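Local coordinates for putative flavoprotein (Bacteroides eggerthii, PDB 4ICI) that binds flavin mononucleotide in a flavodoxin-like fold and probably takes part in electron transfer or other redox chemistry, at residues A19-T24 and G94-W99; W98-P103 and I131-T136; A124-S129 and G150-R155. All blocks are in the same frame, centred on the assembly; numbering follows the deposited sequence. Where two conformers were deposited one is given.

Contact 1. Residues A19-T24 and G94-W99. With FMN (flavin mononucleotide), chain B; EDO (1,2-ethanediol), chain E; EDO (1,2-ethanediol), chain G.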
loop_
_atom_site.group_PDB
_atom_site.type_symbol
_atom_site.label_atom_id
_atom_site.label_comp_id
_atom_site.label_asym_id
_atom_site.label_seq_id
_atom_site.Cartn_x
_atom_site.Cartn_y
_atom_site.Cartn_z
ATOM N N ALA A 19 5.601 -3.118 2.406
ATOM C CA ALA A 19 4.358 -3.392 3.125
ATOM C C ALA A 19 3.220 -3.381 2.120
ATOM O O ALA A 19 3.207 -2.553 1.207
ATOM C CB ALA A 19 4.133 -2.332 4.243
ATOM N N TYR A 20 2.260 -4.290 2.277
ATOM C CA TYR A 20 1.167 -4.329 1.335
ATOM C C TYR A 20 -0.071 -4.961 1.907
ATOM O O TYR A 20 0.026 -5.883 2.736
ATOM C CB TYR A 20 1.577 -5.051 0.026
ATOM C CG TYR A 20 1.788 -6.522 0.239
ATOM C CD1 TYR A 20 2.989 -7.025 0.746
ATOM C CD2 TYR A 20 0.751 -7.408 0.033
ATOM C CE1 TYR A 20 3.156 -8.386 0.972
ATOM C CE2 TYR A 20 0.906 -8.742 0.267
ATOM C CZ TYR A 20 2.113 -9.232 0.737
ATOM O OH TYR A 20 2.266 -10.593 0.971
ATOM N N PHE A 21 -1.207 -4.477 1.426
ATOM C CA PHE A 21 -2.493 -5.126 1.629
ATOM C C PHE A 21 -2.937 -5.720 0.291
ATOM O O PHE A 21 -2.820 -5.091 -0.768
ATOM C CB PHE A 21 -3.514 -4.086 2.108
ATOM C CG PHE A 21 -4.949 -4.574 2.111
ATOM C CD1 PHE A 21 -5.332 -5.653 2.877
ATOM C CD2 PHE A 21 -5.895 -3.938 1.354
ATOM C CE1 PHE A 21 -6.624 -6.096 2.856
ATOM C CE2 PHE A 21 -7.192 -4.374 1.341
ATOM C CZ PHE A 21 -7.555 -5.471 2.099
ATOM N N SER A 22 -3.439 -6.950 0.351
ATOM C CA SER A 22 -3.979 -7.615 -0.815
ATOM C C SER A 22 -5.178 -8.437 -0.385
ATOM O O SER A 22 -5.066 -9.282 0.512
ATOM C CB SER A 22 -2.928 -8.507 -1.438
ATOM O OG SER A 22 -3.395 -9.105 -2.645
ATOM N N ALA A 23 -6.317 -8.201 -1.013
ATOM C CA ALA A 23 -7.524 -8.968 -0.709
ATOM C C ALA A 23 -7.681 -10.214 -1.560
ATOM O O ALA A 23 -8.178 -11.245 -1.055
ATOM C CB ALA A 23 -8.769 -8.074 -0.831
ATOM N N THR A 24 -7.300 -10.137 -2.842
ATOM C CA THR A 24 -7.370 -11.295 -3.735
ATOM C C THR A 24 -6.063 -11.700 -4.423
ATOM O O THR A 24 -6.091 -12.432 -5.434
ATOM C CB THR A 24 -8.479 -11.149 -4.799
ATOM O OG1 THR A 24 -8.392 -9.899 -5.471
ATOM C CG2 THR A 24 -9.886 -11.325 -4.161
ATOM N N GLY A 94 1.812 -0.845 -0.518
ATOM C CA GLY A 94 1.023 -1.283 -1.624
ATOM C C GLY A 94 -0.400 -1.662 -1.284
ATOM O O GLY A 94 -0.714 -2.122 -0.168
ATOM N N TYR A 95 -1.273 -1.484 -2.266
ATOM C CA TYR A 95 -2.709 -1.704 -2.075
ATOM C C TYR A 95 -3.413 -1.882 -3.410
ATOM O O TYR A 95 -2.993 -1.343 -4.424
ATOM C CB TYR A 95 -3.357 -0.550 -1.269
ATOM C CG TYR A 95 -2.993 0.842 -1.764
ATOM C CD1 TYR A 95 -1.855 1.485 -1.292
ATOM C CD2 TYR A 95 -3.748 1.478 -2.702
ATOM C CE1 TYR A 95 -1.506 2.747 -1.781
ATOM C CE2 TYR A 95 -3.410 2.727 -3.186
ATOM C CZ TYR A 95 -2.294 3.358 -2.727
ATOM O OH TYR A 95 -1.917 4.605 -3.207
ATOM N N PRO A 96 -4.576 -2.535 -3.387
ATOM C CA PRO A 96 -5.503 -2.439 -4.500
ATOM C C PRO A 96 -6.207 -1.085 -4.462
ATOM O O PRO A 96 -6.479 -0.563 -3.374
ATOM C CB PRO A 96 -6.503 -3.544 -4.208
ATOM C CG PRO A 96 -6.534 -3.638 -2.700
ATOM C CD PRO A 96 -5.116 -3.333 -2.277
ATOM N N ILE A 97 -6.504 -0.508 -5.608
ATOM C CA ILE A 97 -7.321 0.715 -5.687
ATOM C C ILE A 97 -8.772 0.353 -5.417
ATOM O O ILE A 97 -9.312 -0.499 -6.101
ATOM C CB ILE A 97 -7.266 1.360 -7.089
ATOM C CG1 ILE A 97 -5.841 1.791 -7.469
ATOM C CG2 ILE A 97 -8.267 2.550 -7.203
ATOM C CD1 ILE A 97 -5.152 2.723 -6.454
ATOM N N TRP A 98 -9.388 0.955 -4.406
ATOM C CA TRP A 98 -10.802 0.791 -4.085
ATOM C C TRP A 98 -11.479 2.162 -4.169
ATOM O O TRP A 98 -11.147 3.068 -3.417
ATOM C CB TRP A 98 -11.006 0.227 -2.685
ATOM C CG TRP A 98 -10.716 -1.213 -2.498
ATOM C CD1 TRP A 98 -10.172 -2.098 -3.403
ATOM C CD2 TRP A 98 -10.868 -1.949 -1.278
ATOM N NE1 TRP A 98 -10.024 -3.342 -2.822
ATOM C CE2 TRP A 98 -10.436 -3.269 -1.523
ATOM C CE3 TRP A 98 -11.344 -1.625 -0.003
ATOM C CZ2 TRP A 98 -10.472 -4.267 -0.557
ATOM C CZ3 TRP A 98 -11.373 -2.631 0.944
ATOM C CH2 TRP A 98 -10.934 -3.939 0.661
ATOM N N TRP A 99 -12.408 2.307 -5.126
ATOM C CA TRP A 99 -13.088 3.577 -5.345
ATOM C C TRP A 99 -12.088 4.751 -5.462
ATOM O O TRP A 99 -12.279 5.826 -4.898
ATOM C CB TRP A 99 -14.102 3.812 -4.226
ATOM C CG TRP A 99 -15.184 2.779 -4.194
ATOM C CD1 TRP A 99 -15.232 1.626 -3.427
ATOM C CD2 TRP A 99 -16.361 2.754 -5.023
ATOM N NE1 TRP A 99 -16.369 0.920 -3.731
ATOM C CE2 TRP A 99 -17.077 1.588 -4.695
ATOM C CE3 TRP A 99 -16.874 3.610 -5.993
ATOM C CZ2 TRP A 99 -18.281 1.245 -5.314
ATOM C CZ3 TRP A 99 -18.083 3.276 -6.615
ATOM C CH2 TRP A 99 -18.770 2.101 -6.270
HETATM N N1 FMN B . -10.235 -0.901 -9.837
HETATM C C2 FMN B . -10.092 0.320 -10.446
HETATM O O2 FMN B . -9.456 0.393 -11.495
HETATM N N3 FMN B . -10.675 1.445 -9.878
HETATM C C4 FMN B . -11.444 1.392 -8.728
HETATM O O4 FMN B . -11.869 2.474 -8.281
HETATM C C4A FMN B . -11.621 0.136 -8.124
HETATM N N5 FMN B . -12.417 0.009 -6.965
HETATM C C5A FMN B . -12.526 -1.261 -6.383
HETATM C C6 FMN B . -13.279 -1.411 -5.211
HETATM C C7 FMN B . -13.396 -2.636 -4.605
HETATM C C7M FMN B . -14.164 -2.771 -3.324
HETATM C C8 FMN B . -12.761 -3.747 -5.133
HETATM C C8M FMN B . -12.909 -5.098 -4.472
HETATM C C9 FMN B . -12.021 -3.612 -6.301
HETATM C C9A FMN B . -11.873 -2.363 -6.935
HETATM N N10 FMN B . -11.115 -2.215 -8.107
HETATM C C10 FMN B . -10.988 -0.978 -8.689
HETATM C "C1'" FMN B . -10.378 -3.399 -8.679
HETATM C "C2'" FMN B . -9.081 -3.627 -7.852
HETATM O "O2'" FMN B . -8.296 -2.471 -7.683
HETATM C "C3'" FMN B . -8.144 -4.642 -8.539
HETATM O "O3'" FMN B . -8.896 -5.828 -8.945
HETATM C "C4'" FMN B . -6.887 -5.008 -7.692
HETATM O "O4'" FMN B . -5.949 -5.567 -8.579
HETATM C "C5'" FMN B . -7.260 -6.098 -6.617
HETATM O "O5'" FMN B . -6.069 -6.340 -5.913
HETATM P P FMN B . -5.919 -7.522 -4.844
HETATM O O1P FMN B . -6.101 -8.814 -5.657
HETATM O O2P FMN B . -4.642 -7.371 -4.166
HETATM O O3P FMN B . -7.015 -7.411 -3.779
HETATM C C1 EDO E . -2.166 -10.298 4.012
HETATM O O1 EDO E . -3.523 -10.681 4.293
HETATM C C2 EDO E . -2.023 -9.165 2.978
HETATM O O2 EDO E . -3.079 -8.239 2.991
HETATM C C1 EDO G . -0.426 -11.839 0.708
HETATM O O1 EDO G . 0.644 -12.371 1.489
HETATM C C2 EDO G . -1.466 -12.783 0.076
HETATM O O2 EDO G . -1.062 -13.618 -1.055
#

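Contact 2. Residues W98-P103 and I131-T136. With FMN (flavin mononucleotide), chain B.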
loop_
_atom_site.group_PDB
_atom_site.type_symbol
_atom_site.label_atom_id
_atom_site.label_comp_id
_atom_site.label_asym_id
_atom_site.label_seq_id
_atom_site.Cartn_x
_atom_site.Cartn_y
_atom_site.Cartn_z
ATOM N N TRP A 98 -9.388 0.955 -4.406
ATOM C CA TRP A 98 -10.802 0.791 -4.085
ATOM C C TRP A 98 -11.479 2.162 -4.169
ATOM O O TRP A 98 -11.147 3.068 -3.417
ATOM C CB TRP A 98 -11.006 0.227 -2.685
ATOM C CG TRP A 98 -10.716 -1.213 -2.498
ATOM C CD1 TRP A 98 -10.172 -2.098 -3.403
ATOM C CD2 TRP A 98 -10.868 -1.949 -1.278
ATOM N NE1 TRP A 98 -10.024 -3.342 -2.822
ATOM C CE2 TRP A 98 -10.436 -3.269 -1.523
ATOM C CE3 TRP A 98 -11.344 -1.625 -0.003
ATOM C CZ2 TRP A 98 -10.472 -4.267 -0.557
ATOM C CZ3 TRP A 98 -11.373 -2.631 0.944
ATOM C CH2 TRP A 98 -10.934 -3.939 0.661
ATOM N N TRP A 99 -12.408 2.307 -5.126
ATOM C CA TRP A 99 -13.088 3.577 -5.345
ATOM C C TRP A 99 -12.088 4.751 -5.462
ATOM O O TRP A 99 -12.279 5.826 -4.898
ATOM C CB TRP A 99 -14.102 3.812 -4.226
ATOM C CG TRP A 99 -15.184 2.779 -4.194
ATOM C CD1 TRP A 99 -15.232 1.626 -3.427
ATOM C CD2 TRP A 99 -16.361 2.754 -5.023
ATOM N NE1 TRP A 99 -16.369 0.920 -3.731
ATOM C CE2 TRP A 99 -17.077 1.588 -4.695
ATOM C CE3 TRP A 99 -16.874 3.610 -5.993
ATOM C CZ2 TRP A 99 -18.281 1.245 -5.314
ATOM C CZ3 TRP A 99 -18.083 3.276 -6.615
ATOM C CH2 TRP A 99 -18.770 2.101 -6.270
ATOM N N ASP A 100 -11.030 4.522 -6.239
ATOM C CA ASP A 100 -9.977 5.513 -6.523
ATOM C C ASP A 100 -9.180 5.948 -5.289
ATOM O O ASP A 100 -8.537 7.008 -5.311
ATOM C CB ASP A 100 -10.572 6.737 -7.258
ATOM C CG ASP A 100 -9.631 7.343 -8.299
ATOM O OD1 ASP A 100 -8.553 6.761 -8.616
ATOM O OD2 ASP A 100 -10.004 8.453 -8.756
ATOM N N LEU A 101 -9.208 5.119 -4.246
ATOM C CA LEU A 101 -8.535 5.407 -2.992
ATOM C C LEU A 101 -7.747 4.198 -2.493
ATOM O O LEU A 101 -7.948 3.078 -2.944
ATOM C CB LEU A 101 -9.561 5.791 -1.905
ATOM C CG LEU A 101 -10.339 7.087 -2.108
ATOM C CD1 LEU A 101 -11.551 7.099 -1.141
ATOM C CD2 LEU A 101 -9.429 8.315 -1.938
ATOM N N ALA A 102 -6.873 4.440 -1.531
ATOM C CA ALA A 102 -6.316 3.346 -0.729
ATOM C C ALA A 102 -7.401 2.786 0.191
ATOM O O ALA A 102 -8.150 3.536 0.813
ATOM C CB ALA A 102 -5.159 3.827 0.120
ATOM N N PRO A 103 -7.478 1.450 0.310
ATOM C CA PRO A 103 -8.307 0.862 1.363
ATOM C C PRO A 103 -7.970 1.431 2.729
ATOM O O PRO A 103 -6.802 1.753 3.006
ATOM C CB PRO A 103 -7.978 -0.633 1.270
ATOM C CG PRO A 103 -7.520 -0.835 -0.160
ATOM C CD PRO A 103 -6.775 0.433 -0.479
ATOM N N ILE A 131 -2.953 5.294 -10.163
ATOM C CA ILE A 131 -2.658 5.449 -8.750
ATOM C C ILE A 131 -2.788 6.875 -8.248
ATOM O O ILE A 131 -2.890 7.085 -7.042
ATOM C CB ILE A 131 -1.236 4.924 -8.400
ATOM C CG1 ILE A 131 -1.095 4.640 -6.882
ATOM C CG2 ILE A 131 -0.122 5.851 -8.947
ATOM C CD1 ILE A 131 0.219 3.940 -6.494
ATOM N N GLY A 132 -2.772 7.852 -9.149
ATOM C CA GLY A 132 -2.615 9.246 -8.749
ATOM C C GLY A 132 -3.551 9.752 -7.677
ATOM O O GLY A 132 -3.109 10.397 -6.709
ATOM N N ASN A 133 -4.847 9.500 -7.848
ATOM C CA ASN A 133 -5.793 10.004 -6.846
ATOM C C ASN A 133 -5.536 9.465 -5.448
ATOM O O ASN A 133 -5.454 10.221 -4.478
ATOM C CB ASN A 133 -7.241 9.757 -7.236
ATOM C CG ASN A 133 -8.200 10.523 -6.348
ATOM O OD1 ASN A 133 -8.261 11.767 -6.427
ATOM N ND2 ASN A 133 -8.864 9.824 -5.438
ATOM N N SER A 134 -5.324 8.165 -5.379
ATOM C CA SER A 134 -5.147 7.523 -4.082
ATOM C C SER A 134 -3.898 8.075 -3.426
ATOM O O SER A 134 -3.873 8.307 -2.220
ATOM C CB SER A 134 -5.083 5.998 -4.262
ATOM O OG SER A 134 -3.893 5.553 -4.910
ATOM N N ALA A 135 -2.819 8.244 -4.210
ATOM C CA ALA A 135 -1.569 8.756 -3.699
ATOM C C ALA A 135 -1.679 10.208 -3.243
ATOM O O ALA A 135 -1.120 10.592 -2.216
ATOM C CB ALA A 135 -0.475 8.589 -4.746
ATOM N N THR A 136 -2.410 11.003 -4.002
ATOM C CA THR A 136 -2.660 12.408 -3.625
ATOM C C THR A 136 -3.392 12.492 -2.286
ATOM O O THR A 136 -3.009 13.267 -1.415
ATOM C CB THR A 136 -3.432 13.127 -4.722
ATOM O OG1 THR A 136 -2.585 13.236 -5.867
ATOM C CG2 THR A 136 -3.916 14.523 -4.302
HETATM N N1 FMN B . -10.235 -0.901 -9.837
HETATM C C2 FMN B . -10.092 0.320 -10.446
HETATM O O2 FMN B . -9.456 0.393 -11.495
HETATM N N3 FMN B . -10.675 1.445 -9.878
HETATM C C4 FMN B . -11.444 1.392 -8.728
HETATM O O4 FMN B . -11.869 2.474 -8.281
HETATM C C4A FMN B . -11.621 0.136 -8.124
HETATM N N5 FMN B . -12.417 0.009 -6.965
HETATM C C5A FMN B . -12.526 -1.261 -6.383
HETATM C C6 FMN B . -13.279 -1.411 -5.211
HETATM C C7 FMN B . -13.396 -2.636 -4.605
HETATM C C7M FMN B . -14.164 -2.771 -3.324
HETATM C C8 FMN B . -12.761 -3.747 -5.133
HETATM C C8M FMN B . -12.909 -5.098 -4.472
HETATM C C9 FMN B . -12.021 -3.612 -6.301
HETATM C C9A FMN B . -11.873 -2.363 -6.935
HETATM N N10 FMN B . -11.115 -2.215 -8.107
HETATM C C10 FMN B . -10.988 -0.978 -8.689
HETATM C "C1'" FMN B . -10.378 -3.399 -8.679
HETATM C "C2'" FMN B . -9.081 -3.627 -7.852
HETATM O "O2'" FMN B . -8.296 -2.471 -7.683
HETATM C "C3'" FMN B . -8.144 -4.642 -8.539
HETATM O "O3'" FMN B . -8.896 -5.828 -8.945
HETATM C "C4'" FMN B . -6.887 -5.008 -7.692
HETATM O "O4'" FMN B . -5.949 -5.567 -8.579
HETATM C "C5'" FMN B . -7.260 -6.098 -6.617
HETATM O "O5'" FMN B . -6.069 -6.340 -5.913
HETATM P P FMN B . -5.919 -7.522 -4.844
HETATM O O1P FMN B . -6.101 -8.814 -5.657
HETATM O O2P FMN B . -4.642 -7.371 -4.166
HETATM O O3P FMN B . -7.015 -7.411 -3.779
HETATM O O HOH W 1 -6.105 6.181 -7.333
HETATM O O HOH W 2 -6.467 8.159 -9.978
HETATM O O HOH W 3 -6.182 7.188 -0.877
#

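Contact 3. Residues A124-S129 and G150-R155. With FMN (flavin mononucleotide), chain B.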
loop_
_atom_site.group_PDB
_atom_site.type_symbol
_atom_site.label_atom_id
_atom_site.label_comp_id
_atom_site.label_asym_id
_atom_site.label_seq_id
_atom_site.Cartn_x
_atom_site.Cartn_y
_atom_site.Cartn_z
ATOM N N ALA A 124 0.431 0.218 -6.332
ATOM C CA ALA A 124 -0.932 -0.297 -6.390
ATOM C C ALA A 124 -1.146 -1.233 -7.540
ATOM O O ALA A 124 -0.351 -1.268 -8.488
ATOM C CB ALA A 124 -1.947 0.882 -6.463
ATOM N N THR A 125 -2.222 -1.996 -7.430
ATOM C CA THR A 125 -2.834 -2.657 -8.575
ATOM C C THR A 125 -4.278 -2.198 -8.695
ATOM O O THR A 125 -4.856 -1.675 -7.742
ATOM C CB THR A 125 -2.740 -4.204 -8.509
ATOM O OG1 THR A 125 -3.575 -4.730 -7.485
ATOM C CG2 THR A 125 -1.291 -4.688 -8.333
ATOM N N SER A 126 -4.867 -2.351 -9.887
ATOM C CA SER A 126 -6.220 -1.845 -10.144
ATOM C C SER A 126 -6.810 -2.534 -11.347
ATOM O O SER A 126 -6.106 -3.233 -12.105
ATOM C CB SER A 126 -6.217 -0.350 -10.414
ATOM O OG SER A 126 -5.735 -0.072 -11.722
ATOM N N GLY A 127 -8.091 -2.260 -11.521
ATOM C CA GLY A 127 -8.817 -2.656 -12.719
ATOM C C GLY A 127 -8.747 -1.655 -13.850
ATOM O O GLY A 127 -9.522 -1.777 -14.815
ATOM N N GLY A 128 -7.836 -0.690 -13.755
ATOM C CA GLY A 128 -7.725 0.369 -14.761
ATOM C C GLY A 128 -7.405 1.750 -14.214
ATOM O O GLY A 128 -6.741 2.567 -14.892
ATOM N N SER A 129 -7.909 2.056 -13.019
ATOM C CA SER A 129 -7.646 3.365 -12.453
ATOM C C SER A 129 -6.157 3.565 -12.249
ATOM O O SER A 129 -5.427 2.636 -11.888
ATOM C CB SER A 129 -8.328 3.531 -11.109
ATOM O OG SER A 129 -9.731 3.639 -11.257
ATOM N N GLY A 150 4.771 7.106 -6.571
ATOM C CA GLY A 150 4.618 5.683 -6.763
ATOM C C GLY A 150 4.132 5.323 -8.145
ATOM O O GLY A 150 4.027 6.169 -9.049
ATOM N N ARG A 151 3.831 4.040 -8.310
ATOM C CA ARG A 151 3.422 3.495 -9.598
ATOM C C ARG A 151 2.351 2.448 -9.442
ATOM O O ARG A 151 2.318 1.707 -8.446
ATOM C CB ARG A 151 4.625 2.842 -10.288
ATOM C CG ARG A 151 5.802 3.777 -10.614
ATOM C CD ARG A 151 5.505 4.754 -11.745
ATOM N NE ARG A 151 6.670 5.569 -12.109
ATOM C CZ ARG A 151 6.987 6.724 -11.531
ATOM N NH1 ARG A 151 6.275 7.210 -10.519
ATOM N NH2 ARG A 151 8.070 7.383 -11.930
ATOM N N LEU A 152 1.525 2.374 -10.480
ATOM C CA LEU A 152 0.640 1.268 -10.710
ATOM C C LEU A 152 1.478 0.130 -11.281
ATOM O O LEU A 152 2.192 0.304 -12.281
ATOM C CB LEU A 152 -0.486 1.705 -11.649
ATOM C CG LEU A 152 -1.692 0.827 -11.873
ATOM C CD1 LEU A 152 -2.562 0.731 -10.614
ATOM C CD2 LEU A 152 -2.491 1.374 -13.063
ATOM N N LEU A 153 1.400 -1.025 -10.617
ATOM C CA LEU A 153 2.188 -2.202 -10.962
ATOM C C LEU A 153 1.306 -3.369 -11.471
ATOM O O LEU A 153 1.512 -4.532 -11.114
ATOM C CB LEU A 153 3.044 -2.632 -9.798
ATOM C CG LEU A 153 4.050 -1.599 -9.273
ATOM C CD1 LEU A 153 4.863 -2.230 -8.169
ATOM C CD2 LEU A 153 4.966 -1.046 -10.413
ATOM N N ASN A 154 0.310 -3.051 -12.286
ATOM C CA ASN A 154 -0.503 -4.106 -12.908
ATOM C C ASN A 154 0.310 -5.020 -13.799
ATOM O O ASN A 154 0.097 -6.236 -13.819
ATOM C CB ASN A 154 -1.662 -3.505 -13.715
ATOM C CG ASN A 154 -2.747 -2.924 -12.829
ATOM O OD1 ASN A 154 -2.903 -3.358 -11.694
ATOM N ND2 ASN A 154 -3.501 -1.948 -13.343
ATOM N N ARG A 155 1.221 -4.439 -14.541
ATOM C CA ARG A 155 2.138 -5.234 -15.345
ATOM C C ARG A 155 3.498 -4.639 -15.092
ATOM O O ARG A 155 3.733 -3.457 -15.419
ATOM C CB ARG A 155 1.735 -5.187 -16.822
ATOM C CG ARG A 155 0.478 -5.987 -17.121
HETATM N N1 FMN B . -10.235 -0.901 -9.837
HETATM C C2 FMN B . -10.092 0.320 -10.446
HETATM O O2 FMN B . -9.456 0.393 -11.495
HETATM N N3 FMN B . -10.675 1.445 -9.878
HETATM C C4 FMN B . -11.444 1.392 -8.728
HETATM O O4 FMN B . -11.869 2.474 -8.281
HETATM C C4A FMN B . -11.621 0.136 -8.124
HETATM N N5 FMN B . -12.417 0.009 -6.965
HETATM C C5A FMN B . -12.526 -1.261 -6.383
HETATM C C6 FMN B . -13.279 -1.411 -5.211
HETATM C C7 FMN B . -13.396 -2.636 -4.605
HETATM C C7M FMN B . -14.164 -2.771 -3.324
HETATM C C8 FMN B . -12.761 -3.747 -5.133
HETATM C C8M FMN B . -12.909 -5.098 -4.472
HETATM C C9 FMN B . -12.021 -3.612 -6.301
HETATM C C9A FMN B . -11.873 -2.363 -6.935
HETATM N N10 FMN B . -11.115 -2.215 -8.107
HETATM C C10 FMN B . -10.988 -0.978 -8.689
HETATM C "C1'" FMN B . -10.378 -3.399 -8.679
HETATM C "C2'" FMN B . -9.081 -3.627 -7.852
HETATM O "O2'" FMN B . -8.296 -2.471 -7.683
HETATM C "C3'" FMN B . -8.144 -4.642 -8.539
HETATM O "O3'" FMN B . -8.896 -5.828 -8.945
HETATM C "C4'" FMN B . -6.887 -5.008 -7.692
HETATM O "O4'" FMN B . -5.949 -5.567 -8.579
HETATM C "C5'" FMN B . -7.260 -6.098 -6.617
HETATM O "O5'" FMN B . -6.069 -6.340 -5.913
HETATM P P FMN B . -5.919 -7.522 -4.844
HETATM O O1P FMN B . -6.101 -8.814 -5.657
HETATM O O2P FMN B . -4.642 -7.371 -4.166
HETATM O O3P FMN B . -7.015 -7.411 -3.779
#

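Contact 1. Residues A19-T24 and G94-W99
Phe21 and Trp98 carry the apolar part of this contact: the edge of the phenyl ring points at the face of the indole in an offset edge-to-face pair, centroids 5.6 Å apart and planes at 80°. The chain behind them runs as neighbouring parallel strands, held by Gly94 N to Ala19 O (2.8 Å) and Phe21 N to Gly94 O (2.9 Å). Packing is tight at Gly94, where a side chain would press on Tyr20 CB. With CG anti to the backbone N (chi1 169°), the Phe21 ring swings over to Pro96, CD2 lying 3.8 Å from Pro96 CD. The carbonyl O of Phe21 is buried without a polar partner.

The open side is at Tyr20, whose ring leads away from 94-99, and at Ser22 N; each meets an ethanediol, probably from the crystallisation liquor. The phosphate grip is tight again: Ser22 OG, the amides of Ala23 and Thr24, and Thr24 OG1 bind it, as in the phosphate loop of flavodoxins. The indole face turned from Phe21 lies over the dimethylbenzene end of the flavin, Trp98 CD1 3.5 Å from FMN C7. Replacing Trp98 by an alanine would probably uncover this end and leave the Phe21 edge without its aromatic mate.

Strands 16-20 and 90-96 lie side by side in the sheet, helix 104-112 packing against Phe21 and helix 64-70 against Trp98.

Contact 2. Residues W98-P103 and I131-T136
Asn133 reaches from the first turn of helix 132-141 to the loop that follows strand 90-96, and its ND2 gives a nearly straight hydrogen bond to Asp100 O (2.8 Å, 176° at the hydrogen). The acceptor lies in the plane of the amide, whereas the donor is tilted well off the carbonyl plane. Asn133 has CG anti to its own N (chi1 -168°), which carries the amide out from the helix to this carbonyl. The Asp100 side chain crosses that of Asn133 at about a right angle, its carboxylate turned only 26° from the amide plane and OD2 resting 3.4 Å from Asn133 CB. Asp100 OD1 meets two waters, which accept from the backbone N of Asn133 and of Ser134, so that water joins the carboxylate to the start of the helix.

Ser134 places its CB 3.6 Å from Ala102 N. Its OG, set between backbone N and carbonyl carbon, turns back to Ile131 O (2.8 Å), which also accepts from Ala135 N. Ser134 OG is also hydrogen-bonded to Tyr95 OH. A third water joins Ala102 N to Ser134 O. Leu101 adds a lighter touch, CD2 on Asn133 ND2.

A type I' turn from Trp98 to Leu101 shapes the loop and presents Asp100 N to FMN O4 (3.0 Å). The contact therefore ties this flavin-binding loop, just ahead of helix 104-112, to helix 132-141, with Ala102 packing on Tyr95 of strand 90-96.

Contact 3. Residues A124-S129 and G150-R155
Asn154 turns its amide along the loop at the end of strand 119-125 and meets Ser126 with both ends. OD1 accepts from Ser126 N (2.9 Å) on an in-plane lone pair, while ND2 gives a weak bond to Ser126 OG (3.3 Å). With CG beside the backbone N (chi1 -72°), the amide also brings OD1 alongside Thr125, 3.3 Å from its CB. The two side chains lie obliquely to one another.

Leu152 packs beside Asn154 on the same turn. Its CG is anti to the backbone N (chi1 -169°), and both methyls pack against one side of the turn, CD1 near Ser126 OG and Ala124 CB, CD2 3.4 Å from Ser129 O. In the backbone, the strands pair in parallel, Leu153 N giving a straight bond to Ala124 O (2.8 Å) and Ala124 N a longer one to Arg151 O. With helix 132-141 they form a beta-alpha-beta unit of the flavodoxin-like sheet.

Ser126 OG takes part in three hydrogen bonds, the one from Asn154 ND2 weak: it also donates to Ser129 O (2.7 Å) and accepts from Gly128 N in an ST turn. Gly127 N meets FMN N1, Ser129 N meets O2, and N3 gives its hydrogen to Ser129 OG (2.8 Å). Amide donors converging on N1 and O2 would probably stabilise negative charge on the pyrimidine end, and Asn154 probably acts as a second-shell residue, fixing the Ser126 backbone.

How the contacts relate
From the N terminus, strand 16-20 leads into its phosphate loop, and strand 90-96 returns beside strand 16-20, so contact 1 closes the longest loop, about 70 residues. Contact 2 opens on the stretch where contact 1 ends, sharing Trp98 and Trp99, and closes at helix 132-141. Contact 3 begins on strand 119-125, inside the span of contact 2, and ends beyond it, so these two cross; contacts 1 and 3 run in series. Strands 90-96 and 119-125 join contacts 1 and 3 through backbone bonds, while Pro103 packing on Tyr95 and Pro96 links contacts 1 and 2. Together they gather around the phosphate, the dimethylbenzene end and the pyrimidine end of one FMN.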